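PDB 6X9L: aldehyde dehydrogenase family protein, which oxidises long-chain aliphatic aldehydes such as octanal, probably to the corresponding carboxylic acids, with NAD+ as the electron acceptor. Local coordinates for residues G83-L88 and Q196-A201; E95-I100 and S110-Q115. The protein carries 1 engineered substitution. All coordinates share one frame; numbering follows the deposited sequence.

Overall arrangement
Both interactions are helix-on-helix contacts within the aldehyde dehydrogenase family region; their centres lie about 17 Å apart, with about 4 Å between nearest atoms and no touch. Interaction 1 joins helix 75-91 to helix 188-201. Interaction 2 joins helix 93-104, the next helix after 75-91, to helix 108-115, and is nested within the chain loop that interaction 1 closes. Helix 188-201 links the two contacts, since its L193 and S190 touch side chains of 95-100. The contacts thus belong to one group of packed helices, of which interaction 1, about 21 Å from the chain centre, lies away from the annotated sites, whereas interaction 2, about 15 Å from it, comes near the octanal and NAD pockets.

Interaction 1 (G83-L88 and Q196-A201); sequences GRIHEL and QLVHDA
I85 and A201 form the tight part of this contact: their CA atoms are 5.1 Å apart, and CG1 of I85 is the branch that meets the A201 methyl. The other branch, CG2, lies anti to the backbone N and reaches CD2 of L197 at 3.7 Å, while CD1 at the end of the chain approaches CG1 of V198 more loosely. One isoleucine thus touches three residues of 196-201 with three different carbons. One turn further along, L88 and L197 pack through their inner atoms, L88 CB lying 3.6 Å from L197 CG. The L197 methyls continue onto backbone, with CD1 against the L88 carbonyl and CD2 against I85 O, and L88 CD2 lies over the backbone at A201, 3.5 Å from its N. These carbon contacts make the helix pair largely apolar; the segment axes approach to 8.8 Å, with 127° between their directions. Helix 188-201 is the connecting helix of a beta-alpha-beta crossover between the parallel strands 178-182 and 208-210, and helix 75-91 packs on it; V123 of helix 117-129 also touches I85. On the more exposed side, where R84 and D200 are only partly buried, the contact changes character. R84 meets A201 with aliphatic atoms, CG lying 3.4 Å from A201 O. Its chain then bends at chi2 (59°), carrying the guanidinium over CD1 of L88, which lies above the centre of one face. That group stays on its own helix, where NH1 forms a salt bridge with OE1 of E87 at 3.0 Å, the carboxylate oxygen lying close to the guanidinium plane. D200 meets L88 CD2 with its backbone C and its CB; its carboxylate accepts a bond from Q196 NE2 through OD1 and forms a salt bridge with R92 through OD2.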
loop_
_atom_site.group_PDB
_atom_site.type_symbol
_atom_site.label_atom_id
_atom_site.label_comp_id
_atom_site.label_asym_id
_atom_site.label_seq_id
_atom_site.Cartn_x
_atom_site.Cartn_y
_atom_site.Cartn_z
ATOM N N GLY A 83 -25.058 0.959 -12.300
ATOM C CA GLY A 83 -26.233 0.113 -12.331
ATOM C C GLY A 83 -26.556 -0.351 -13.735
ATOM O O GLY A 83 -26.851 -1.530 -13.960
ATOM N N ARG A 84 -26.477 0.567 -14.706
ATOM C CA ARG A 84 -26.810 0.244 -16.092
ATOM C C ARG A 84 -25.790 -0.713 -16.699
ATOM O O ARG A 84 -26.157 -1.671 -17.390
ATOM C CB ARG A 84 -26.903 1.532 -16.906
ATOM C CG ARG A 84 -27.097 1.332 -18.371
ATOM C CD ARG A 84 -28.365 0.562 -18.657
ATOM N NE ARG A 84 -28.656 0.558 -20.089
ATOM C CZ ARG A 84 -29.496 -0.281 -20.692
ATOM N NH1 ARG A 84 -30.145 -1.214 -20.001
ATOM N NH2 ARG A 84 -29.676 -0.189 -22.000
ATOM N N ILE A 85 -24.504 -0.463 -16.469
ATOM C CA ILE A 85 -23.489 -1.452 -16.812
ATOM C C ILE A 85 -23.889 -2.846 -16.323
ATOM O O ILE A 85 -23.784 -3.833 -17.061
ATOM C CB ILE A 85 -22.124 -1.022 -16.241
ATOM C CG1 ILE A 85 -21.621 0.210 -16.993
ATOM C CG2 ILE A 85 -21.122 -2.162 -16.320
ATOM C CD1 ILE A 85 -20.393 0.786 -16.392
ATOM N N HIS A 86 -24.336 -2.956 -15.067
ATOM C CA HIS A 86 -24.710 -4.265 -14.527
ATOM C C HIS A 86 -25.886 -4.878 -15.285
ATOM O O HIS A 86 -25.905 -6.091 -15.541
ATOM C CB HIS A 86 -25.046 -4.160 -13.038
ATOM C CG HIS A 86 -25.545 -5.441 -12.434
ATOM N ND1 HIS A 86 -26.886 -5.716 -12.269
ATOM C CD2 HIS A 86 -24.880 -6.517 -11.948
ATOM C CE1 HIS A 86 -27.024 -6.909 -11.716
ATOM N NE2 HIS A 86 -25.821 -7.418 -11.514
ATOM N N GLU A 87 -26.893 -4.067 -15.628
ATOM C CA GLU A 87 -27.996 -4.584 -16.433
ATOM C C GLU A 87 -27.488 -5.154 -17.747
ATOM O O GLU A 87 -27.945 -6.215 -18.192
ATOM C CB GLU A 87 -29.017 -3.486 -16.710
ATOM C CG GLU A 87 -29.698 -2.918 -15.493
ATOM C CD GLU A 87 -30.452 -1.639 -15.818
ATOM O OE1 GLU A 87 -30.690 -1.379 -17.015
ATOM O OE2 GLU A 87 -30.791 -0.884 -14.879
ATOM N N LEU A 88 -26.534 -4.465 -18.379
ATOM C CA LEU A 88 -26.078 -4.874 -19.700
ATOM C C LEU A 88 -25.273 -6.168 -19.630
ATOM O O LEU A 88 -25.372 -7.023 -20.518
ATOM C CB LEU A 88 -25.265 -3.745 -20.328
ATOM C CG LEU A 88 -25.911 -2.993 -21.498
ATOM C CD1 LEU A 88 -27.438 -3.049 -21.422
ATOM C CD2 LEU A 88 -25.426 -1.552 -21.526
ATOM N N GLN A 196 -17.201 -2.423 -25.196
ATOM C CA GLN A 196 -18.425 -2.089 -25.917
ATOM C C GLN A 196 -19.588 -1.910 -24.956
ATOM O O GLN A 196 -20.444 -1.041 -25.156
ATOM C CB GLN A 196 -18.749 -3.188 -26.923
ATOM C CG GLN A 196 -19.866 -2.821 -27.869
ATOM C CD GLN A 196 -19.560 -1.547 -28.613
ATOM O OE1 GLN A 196 -18.541 -1.457 -29.312
ATOM N NE2 GLN A 196 -20.425 -0.539 -28.451
ATOM N N LEU A 197 -19.614 -2.729 -23.898
ATOM C CA LEU A 197 -20.713 -2.738 -22.939
ATOM C C LEU A 197 -20.747 -1.462 -22.101
ATOM O O LEU A 197 -21.821 -0.882 -21.891
ATOM C CB LEU A 197 -20.597 -3.976 -22.039
ATOM C CG LEU A 197 -21.729 -4.251 -21.046
ATOM C CD1 LEU A 197 -21.989 -5.747 -20.944
ATOM C CD2 LEU A 197 -21.396 -3.673 -19.690
ATOM N N VAL A 198 -19.592 -1.027 -21.573
ATOM C CA VAL A 198 -19.595 0.236 -20.828
ATOM C C VAL A 198 -19.896 1.401 -21.768
ATOM O O VAL A 198 -20.543 2.374 -21.368
ATOM C CB VAL A 198 -18.284 0.474 -20.035
ATOM C CG1 VAL A 198 -17.878 -0.778 -19.199
ATOM C CG2 VAL A 198 -17.156 0.933 -20.939
ATOM N N HIS A 199 -19.467 1.324 -23.026
ATOM C CA HIS A 199 -19.849 2.355 -23.986
ATOM C C HIS A 199 -21.366 2.454 -24.106
ATOM O O HIS A 199 -21.948 3.538 -23.957
ATOM C CB HIS A 199 -19.237 2.065 -25.353
ATOM C CG HIS A 199 -19.647 3.049 -26.401
ATOM N ND1 HIS A 199 -19.142 4.332 -26.449
ATOM C CD2 HIS A 199 -20.533 2.953 -27.420
ATOM C CE1 HIS A 199 -19.687 4.979 -27.462
ATOM N NE2 HIS A 199 -20.538 4.167 -28.065
ATOM N N ASP A 200 -22.019 1.321 -24.384
ATOM C CA ASP A 200 -23.469 1.281 -24.519
ATOM C C ASP A 200 -24.177 1.653 -23.220
ATOM O O ASP A 200 -25.281 2.206 -23.249
ATOM C CB ASP A 200 -23.892 -0.110 -24.990
ATOM C CG ASP A 200 -23.450 -0.408 -26.416
ATOM O OD1 ASP A 200 -23.152 0.545 -27.167
ATOM O OD2 ASP A 200 -23.414 -1.594 -26.801
ATOM N N ALA A 201 -23.556 1.384 -22.072
ATOM C CA ALA A 201 -24.164 1.702 -20.787
ATOM C C ALA A 201 -24.176 3.198 -20.483
ATOM O O ALA A 201 -24.894 3.615 -19.567
ATOM C CB ALA A 201 -23.440 0.942 -19.666
#

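Interaction 2 (E95-I100 and S110-Q115); sequences ELAQAI and SARAMQ
A97 and A111 mark the closest backbone approach, with CA atoms 4.8 Å apart where the axes of 95-100 and 110-115 come to 8.6 Å and their directions diverge by 113°. The second helix widens into a pi-type turn over 111-115, and S110 O accepts from both M114 N and Q115 N. At the crossing, the two small residues allow the backbones to come near: CB of A111 is 3.7 Å from CB of A97 and also lies against A97 O. Beyond this alanine pair, I100 and Q115 meet through aliphatic atoms, their side chains crossing obliquely. Both I100 CG2 and CD1 lie against Q115 CG, with CD1 at 3.6 Å. Q115 has its CG anti to the backbone N (chi1 -158°), which directs this methylene to the isoleucine before the chain turns at chi2. R112 covers the other flank. Its CG packs on the A97 methyl at 3.8 Å, and the extended chain carries the guanidinium past Q98, where NH2 and Q98 NE2 come to 3.6 Å. Both of these nitrogens are N-H donors, so the approach is not a hydrogen bond; the amide and guanidinium planes stand 65° apart. They share an acidic partner in E94, which accepts from Q98 NE2 through OE2 and forms a salt bridge with R112 NE through OE1. R112 NH1 pairs with E326, and these two acidic partners probably restrain rotation of the guanidinium. P161 and L162 of helix 161-174 touch I100, and P161 and W160 touch Q115. Two consecutive helices, 93-104 and 108-115, thus cross steeply at an alanine-alanine contact beside the active site of an aldehyde dehydrogenase: W160 belongs to the octanal pocket, and the Q115 side chain lies about 9 Å from the bound NAD.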
loop_
_atom_site.group_PDB
_atom_site.type_symbol
_atom_site.label_atom_id
_atom_site.label_comp_id
_atom_site.label_asym_id
_atom_site.label_seq_id
_atom_site.Cartn_x
_atom_site.Cartn_y
_atom_site.Cartn_z
ATOM N N GLU A 95 -23.592 -13.955 -24.602
ATOM C CA GLU A 95 -22.536 -13.522 -25.503
ATOM C C GLU A 95 -21.201 -13.481 -24.773
ATOM O O GLU A 95 -20.161 -13.869 -25.327
ATOM C CB GLU A 95 -22.878 -12.151 -26.091
ATOM C CG GLU A 95 -24.142 -12.117 -26.965
ATOM C CD GLU A 95 -25.432 -12.465 -26.205
ATOM O OE1 GLU A 95 -25.561 -12.087 -25.019
ATOM O OE2 GLU A 95 -26.319 -13.125 -26.792
ATOM N N LEU A 96 -21.219 -13.032 -23.514
ATOM C CA LEU A 96 -19.995 -12.945 -22.733
ATOM C C LEU A 96 -19.474 -14.332 -22.344
ATOM O O LEU A 96 -18.259 -14.572 -22.363
ATOM C CB LEU A 96 -20.242 -12.081 -21.500
ATOM C CG LEU A 96 -20.473 -10.577 -21.680
ATOM C CD1 LEU A 96 -21.090 -10.013 -20.404
ATOM C CD2 LEU A 96 -19.190 -9.858 -21.996
ATOM N N ALA A 97 -20.368 -15.262 -21.990
ATOM C CA ALA A 97 -19.911 -16.610 -21.647
ATOM C C ALA A 97 -19.279 -17.300 -22.848
ATOM O O ALA A 97 -18.323 -18.068 -22.701
ATOM C CB ALA A 97 -21.064 -17.453 -21.100
ATOM N N GLN A 98 -19.789 -17.036 -24.050
ATOM C CA GLN A 98 -19.221 -17.688 -25.229
ATOM C C GLN A 98 -17.827 -17.155 -25.568
ATOM O O GLN A 98 -16.966 -17.919 -26.018
ATOM C CB GLN A 98 -20.179 -17.536 -26.405
ATOM C CG GLN A 98 -21.507 -18.260 -26.174
ATOM C CD GLN A 98 -21.474 -19.719 -26.595
ATOM O OE1 GLN A 98 -20.562 -20.159 -27.301
ATOM N NE2 GLN A 98 -22.472 -20.485 -26.157
ATOM N N ALA A 99 -17.576 -15.863 -25.344
ATOM C CA ALA A 99 -16.261 -15.302 -25.639
ATOM C C ALA A 99 -15.208 -15.765 -24.619
ATOM O O ALA A 99 -14.078 -16.102 -24.993
ATOM C CB ALA A 99 -16.354 -13.772 -25.708
ATOM N N ILE A 100 -15.569 -15.811 -23.332
ATOM C CA ILE A 100 -14.665 -16.358 -22.314
ATOM C C ILE A 100 -14.276 -17.796 -22.655
ATOM O O ILE A 100 -13.091 -18.150 -22.707
ATOM C CB ILE A 100 -15.323 -16.278 -20.927
ATOM C CG1 ILE A 100 -15.528 -14.813 -20.504
ATOM C CG2 ILE A 100 -14.550 -17.153 -19.912
ATOM C CD1 ILE A 100 -16.589 -14.602 -19.399
ATOM N N SER A 110 -19.518 -23.748 -17.075
ATOM C CA SER A 110 -18.804 -22.934 -16.097
ATOM C C SER A 110 -18.880 -21.450 -16.425
ATOM O O SER A 110 -18.872 -20.610 -15.520
ATOM C CB SER A 110 -17.342 -23.360 -16.056
ATOM O OG SER A 110 -17.016 -23.807 -14.773
ATOM N N ALA A 111 -18.880 -21.107 -17.717
ATOM C CA ALA A 111 -18.852 -19.696 -18.083
ATOM C C ALA A 111 -20.190 -19.032 -17.802
ATOM O O ALA A 111 -20.228 -17.875 -17.369
ATOM C CB ALA A 111 -18.459 -19.541 -19.553
ATOM N N ARG A 112 -21.282 -19.773 -17.977
ATOM C CA ARG A 112 -22.609 -19.236 -17.712
ATOM C C ARG A 112 -22.889 -19.152 -16.218
ATOM O O ARG A 112 -23.479 -18.171 -15.744
ATOM C CB ARG A 112 -23.663 -20.104 -18.396
ATOM C CG ARG A 112 -23.580 -20.116 -19.922
ATOM C CD ARG A 112 -24.421 -21.222 -20.498
ATOM N NE ARG A 112 -24.601 -21.097 -21.938
ATOM C CZ ARG A 112 -24.786 -22.133 -22.758
ATOM N NH1 ARG A 112 -24.795 -23.367 -22.275
ATOM N NH2 ARG A 112 -24.948 -21.945 -24.064
ATOM N N ALA A 113 -22.480 -20.170 -15.459
ATOM C CA ALA A 113 -22.886 -20.270 -14.066
ATOM C C ALA A 113 -22.050 -19.398 -13.149
ATOM O O ALA A 113 -22.555 -18.979 -12.094
ATOM C CB ALA A 113 -22.798 -21.717 -13.585
ATOM N N MET A 114 -20.812 -19.087 -13.534
ATOM C CA MET A 114 -19.923 -18.453 -12.576
ATOM C C MET A 114 -19.025 -17.390 -13.175
ATOM O O MET A 114 -18.940 -16.274 -12.648
ATOM C CB MET A 114 -19.080 -19.518 -11.890
ATOM C CG MET A 114 -19.730 -20.043 -10.631
ATOM S SD MET A 114 -18.577 -21.110 -9.773
ATOM C CE MET A 114 -18.164 -22.234 -11.114
ATOM N N GLN A 115 -18.338 -17.742 -14.261
ATOM C CA GLN A 115 -17.450 -16.805 -14.940
ATOM C C GLN A 115 -18.126 -15.450 -15.191
ATOM O O GLN A 115 -17.518 -14.396 -14.959
ATOM C CB GLN A 115 -16.964 -17.450 -16.242
ATOM C CG GLN A 115 -15.670 -16.891 -16.820
ATOM C CD GLN A 115 -14.412 -17.273 -16.044
ATOM O OE1 GLN A 115 -13.626 -16.404 -15.684
ATOM N NE2 GLN A 115 -14.200 -18.565 -15.823
#